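Local coordinates for protein tonb-dependent siderophore receptor (Acinetobacter baumannii, PDB 5FP1) that probably takes up iron across the outer membrane by binding ferric siderophores, with ferric enterobactin a possible ligand of micromolar affinity, at residues 663-668 and 684-689. Sequence-based numbering, arbitrary orientation.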
ATOM      1  N   TYR A 663     -17.506  -9.878   5.568  1.00 21.89           N
ATOM      2  CA  TYR A 663     -17.413  -9.571   6.983  1.00 20.48           C
ATOM      3  C   TYR A 663     -17.777  -8.116   7.258  1.00 21.69           C
ATOM      4  O   TYR A 663     -17.699  -7.244   6.380  1.00 21.67           O
ATOM      5  CB  TYR A 663     -15.983  -9.814   7.518  1.00 20.76           C
ATOM      6  CG  TYR A 663     -14.935  -8.917   6.874  1.00 19.03           C
ATOM      7  CD1 TYR A 663     -14.682  -7.657   7.358  1.00 20.88           C
ATOM      8  CD2 TYR A 663     -14.244  -9.326   5.754  1.00 18.22           C
ATOM      9  CE1 TYR A 663     -13.741  -6.824   6.763  1.00 19.12           C
ATOM     10  CE2 TYR A 663     -13.300  -8.503   5.151  1.00 20.57           C
ATOM     11  CZ  TYR A 663     -13.059  -7.248   5.643  1.00 23.32           C
ATOM     12  OH  TYR A 663     -12.102  -6.428   5.033  1.00 23.85           O
ATOM     13  N   VAL A 664     -18.123  -7.867   8.517  1.00 21.78           N
ATOM     14  CA  VAL A 664     -18.184  -6.533   9.091  1.00 23.22           C
ATOM     15  C   VAL A 664     -17.395  -6.510  10.387  1.00 21.81           C
ATOM     16  O   VAL A 664     -17.511  -7.407  11.217  1.00 25.01           O
ATOM     17  CB  VAL A 664     -19.641  -6.136   9.419  1.00 25.96           C
ATOM     18  CG1 VAL A 664     -19.683  -4.702   9.898  1.00 28.52           C
ATOM     19  CG2 VAL A 664     -20.506  -6.305   8.199  1.00 29.23           C
ATOM     20  N   ARG A 665     -16.590  -5.478  10.559  1.00 20.87           N
ATOM     21  CA  ARG A 665     -15.706  -5.329  11.698  1.00 21.19           C
ATOM     22  C   ARG A 665     -16.005  -3.977  12.300  1.00 25.23           C
ATOM     23  O   ARG A 665     -16.084  -2.989  11.567  1.00 25.30           O
ATOM     24  CB  ARG A 665     -14.246  -5.373  11.252  1.00 23.90           C
ATOM     25  CG  ARG A 665     -13.238  -4.870  12.278  1.00 27.30           C
ATOM     26  CD  ARG A 665     -12.268  -3.874  11.656  1.00 31.62           C
ATOM     27  NE  ARG A 665     -11.463  -3.158  12.650  1.00 27.26           N
ATOM     28  CZ  ARG A 665     -10.237  -3.496  13.020  1.00 28.72           C
ATOM     29  NH1 ARG A 665      -9.629  -4.528  12.455  1.00 30.34           N
ATOM     30  NH2 ARG A 665      -9.597  -2.769  13.918  1.00 31.61           N
ATOM     31  N   TYR A 666     -16.185  -3.935  13.619  1.00 25.67           N
ATOM     32  CA  TYR A 666     -16.493  -2.695  14.341  1.00 23.46           C
ATOM     33  C   TYR A 666     -15.346  -2.186  15.190  1.00 25.42           C
ATOM     34  O   TYR A 666     -14.517  -2.953  15.693  1.00 24.31           O
ATOM     35  CB  TYR A 666     -17.703  -2.930  15.258  1.00 26.21           C
ATOM     36  CG  TYR A 666     -18.904  -3.425  14.510  1.00 24.46           C
ATOM     37  CD1 TYR A 666     -19.691  -2.558  13.785  1.00 28.75           C
ATOM     38  CD2 TYR A 666     -19.236  -4.763  14.509  1.00 29.21           C
ATOM     39  CE1 TYR A 666     -20.792  -3.010  13.083  1.00 27.81           C
ATOM     40  CE2 TYR A 666     -20.320  -5.225  13.804  1.00 28.14           C
ATOM     41  CZ  TYR A 666     -21.101  -4.337  13.105  1.00 28.16           C
ATOM     42  OH  TYR A 666     -22.186  -4.797  12.399  1.00 34.91           O
ATOM     43  N   ASP A 667     -15.313  -0.872  15.370  1.00 23.19           N
ATOM     44  CA  ASP A 667     -14.343  -0.237  16.232  1.00 25.06           C
ATOM     45  C   ASP A 667     -15.012   0.837  17.083  1.00 23.87           C
ATOM     46  O   ASP A 667     -16.053   1.379  16.709  1.00 22.39           O
ATOM     47  CB  ASP A 667     -13.233   0.383  15.403  1.00 26.41           C
ATOM     48  CG  ASP A 667     -12.457  -0.663  14.608  1.00 36.66           C
ATOM     49  OD1 ASP A 667     -11.737  -1.467  15.240  1.00 27.41           O
ATOM     50  OD2 ASP A 667     -12.600  -0.713  13.364  1.00 31.37           O
ATOM     51  N   ALA A 668     -14.399   1.147  18.208  1.00 23.59           N
ATOM     52  CA  ALA A 668     -14.872   2.254  19.037  1.00 28.02           C
ATOM     53  C   ALA A 668     -13.752   3.026  19.658  1.00 27.87           C
ATOM     54  O   ALA A 668     -12.636   2.517  19.822  1.00 27.05           O
ATOM     55  CB  ALA A 668     -15.828   1.741  20.103  1.00 30.40           C
ATOM     56  N   ILE A 684     -10.966   0.613  21.182  1.00 18.53           N
ATOM     57  CA  ILE A 684     -11.295  -0.781  21.151  1.00 25.76           C
ATOM     58  C   ILE A 684     -11.435  -1.183  19.680  1.00 27.05           C
ATOM     59  O   ILE A 684     -12.279  -0.664  18.951  1.00 27.16           O
ATOM     60  CB  ILE A 684     -12.572  -1.095  21.943  1.00 25.51           C
ATOM     61  CG1 ILE A 684     -12.364  -0.691  23.410  1.00 30.14           C
ATOM     62  CG2 ILE A 684     -12.887  -2.583  21.856  1.00 26.00           C
ATOM     63  CD1 ILE A 684     -13.607  -0.866  24.251  1.00 36.59           C
ATOM     64  N   ASN A 685     -10.579  -2.105  19.267  1.00 25.96           N
ATOM     65  CA  ASN A 685     -10.486  -2.511  17.867  1.00 24.60           C
ATOM     66  C   ASN A 685     -11.084  -3.882  17.655  1.00 25.78           C
ATOM     67  O   ASN A 685     -10.883  -4.790  18.469  1.00 23.12           O
ATOM     68  CB  ASN A 685      -9.023  -2.502  17.458  1.00 27.21           C
ATOM     69  CG  ASN A 685      -8.380  -1.151  17.696  1.00 31.36           C
ATOM     70  OD1 ASN A 685      -8.870  -0.138  17.214  1.00 34.85           O
ATOM     71  ND2 ASN A 685      -7.315  -1.124  18.476  1.00 38.36           N
ATOM     72  N   ASN A 686     -11.805  -4.037  16.549  1.00 22.62           N
ATOM     73  CA  ASN A 686     -12.510  -5.285  16.246  1.00 24.40           C
ATOM     74  C   ASN A 686     -13.313  -5.675  17.478  1.00 28.27           C
ATOM     75  O   ASN A 686     -13.135  -6.735  18.087  1.00 23.27           O
ATOM     76  CB  ASN A 686     -11.547  -6.398  15.832  1.00 21.50           C
ATOM     77  CG  ASN A 686     -12.262  -7.618  15.303  1.00 21.49           C
ATOM     78  OD1 ASN A 686     -13.485  -7.633  15.149  1.00 22.90           O
ATOM     79  ND2 ASN A 686     -11.485  -8.654  14.972  1.00 22.03           N
ATOM     80  N   LEU A 687     -14.245  -4.791  17.771  1.00 24.76           N
ATOM     81  CA  LEU A 687     -15.059  -4.770  18.971  1.00 30.68           C
ATOM     82  C   LEU A 687     -15.871  -6.041  19.153  1.00 25.29           C
ATOM     83  O   LEU A 687     -16.091  -6.489  20.271  1.00 28.14           O
ATOM     84  CB  LEU A 687     -15.990  -3.560  18.807  1.00 36.65           C
ATOM     85  CG  LEU A 687     -16.799  -2.914  19.894  1.00 50.78           C
ATOM     86  CD1 LEU A 687     -15.905  -2.503  21.046  1.00 63.38           C
ATOM     87  CD2 LEU A 687     -17.467  -1.698  19.271  1.00 52.34           C
ATOM     88  N   SER A 688     -16.324  -6.648  18.072  1.00 23.61           N
ATOM     89  CA  SER A 688     -17.076  -7.897  18.186  1.00 27.07           C
ATOM     90  C   SER A 688     -16.192  -9.152  18.135  1.00 25.60           C
ATOM     91  O   SER A 688     -16.710 -10.246  18.119  1.00 26.01           O
ATOM     92  CB  SER A 688     -18.147  -7.981  17.090  1.00 28.80           C
ATOM     93  OG  SER A 688     -17.564  -8.095  15.797  1.00 30.64           O
ATOM     94  N   ASP A 689     -14.871  -8.983  18.085  1.00 26.29           N
ATOM     95  CA  ASP A 689     -13.928 -10.107  17.998  1.00 26.73           C
ATOM     96  C   ASP A 689     -14.223 -11.029  16.800  1.00 24.57           C
ATOM     97  O   ASP A 689     -14.164 -12.254  16.870  1.00 24.27           O
ATOM     98  CB  ASP A 689     -13.909 -10.908  19.306  1.00 24.68           C
ATOM     99  CG  ASP A 689     -12.627 -11.685  19.490  1.00 32.89           C
ATOM    100  OD1 ASP A 689     -11.591 -11.357  18.843  1.00 23.85           O
ATOM    101  OD2 ASP A 689     -12.649 -12.644  20.288  1.00 28.35           O
TER
HETATM  102  O   HOH W   1     -15.841  -6.334  15.255  1.00 22.10           O
HETATM  103  O   HOH W   2     -10.777   2.027  17.642  1.00 24.06           O
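Ala668 and Ile684 form an antiparallel hydrogen-bonded pair between the two strands of a barrel hairpin, where strand 678-685 ends and its chain turns. Ala668 N donates to Ile684 O at 2.9 Å, in the carbonyl plane, and Ile684 N returns a bond to Ala668 O. Past Asn685 the ladder changes. Leu687 N, in a type I turn from Asn686 to Asp689, donates to Tyr666 O at 2.8 Å, nearly straight but from above the carbonyl plane. Asn686 N instead reaches the side chain of Asp667, meeting OD1 at 2.9 Å from above the carboxylate plane. Arg665 makes a side-on salt bridge to this carboxylate, NE to OD2 and a more bent bond from NH2 to OD1. OD1 thus accepts two bonds, which should limit rotation of the carboxylate. Asn686 CB lies over one face of the Arg665 guanidinium, 4.2 Å above its plane. Leu687 turns CG away from its own N (chi1 -165°), and CD2 packs on Ala668 CB at 3.9 Å, an apolar contact. One water accepts from Tyr666 N and Ser688 N and donates to Asn686 OD1, joining strand to turn. Asn686 ND2 hydrogen-bonds to Glu706 O and Lys690 O. Strand 659-673 also pairs with strand 638-651, and strand 678-685 with strand 709-717, continuing the barrel wall.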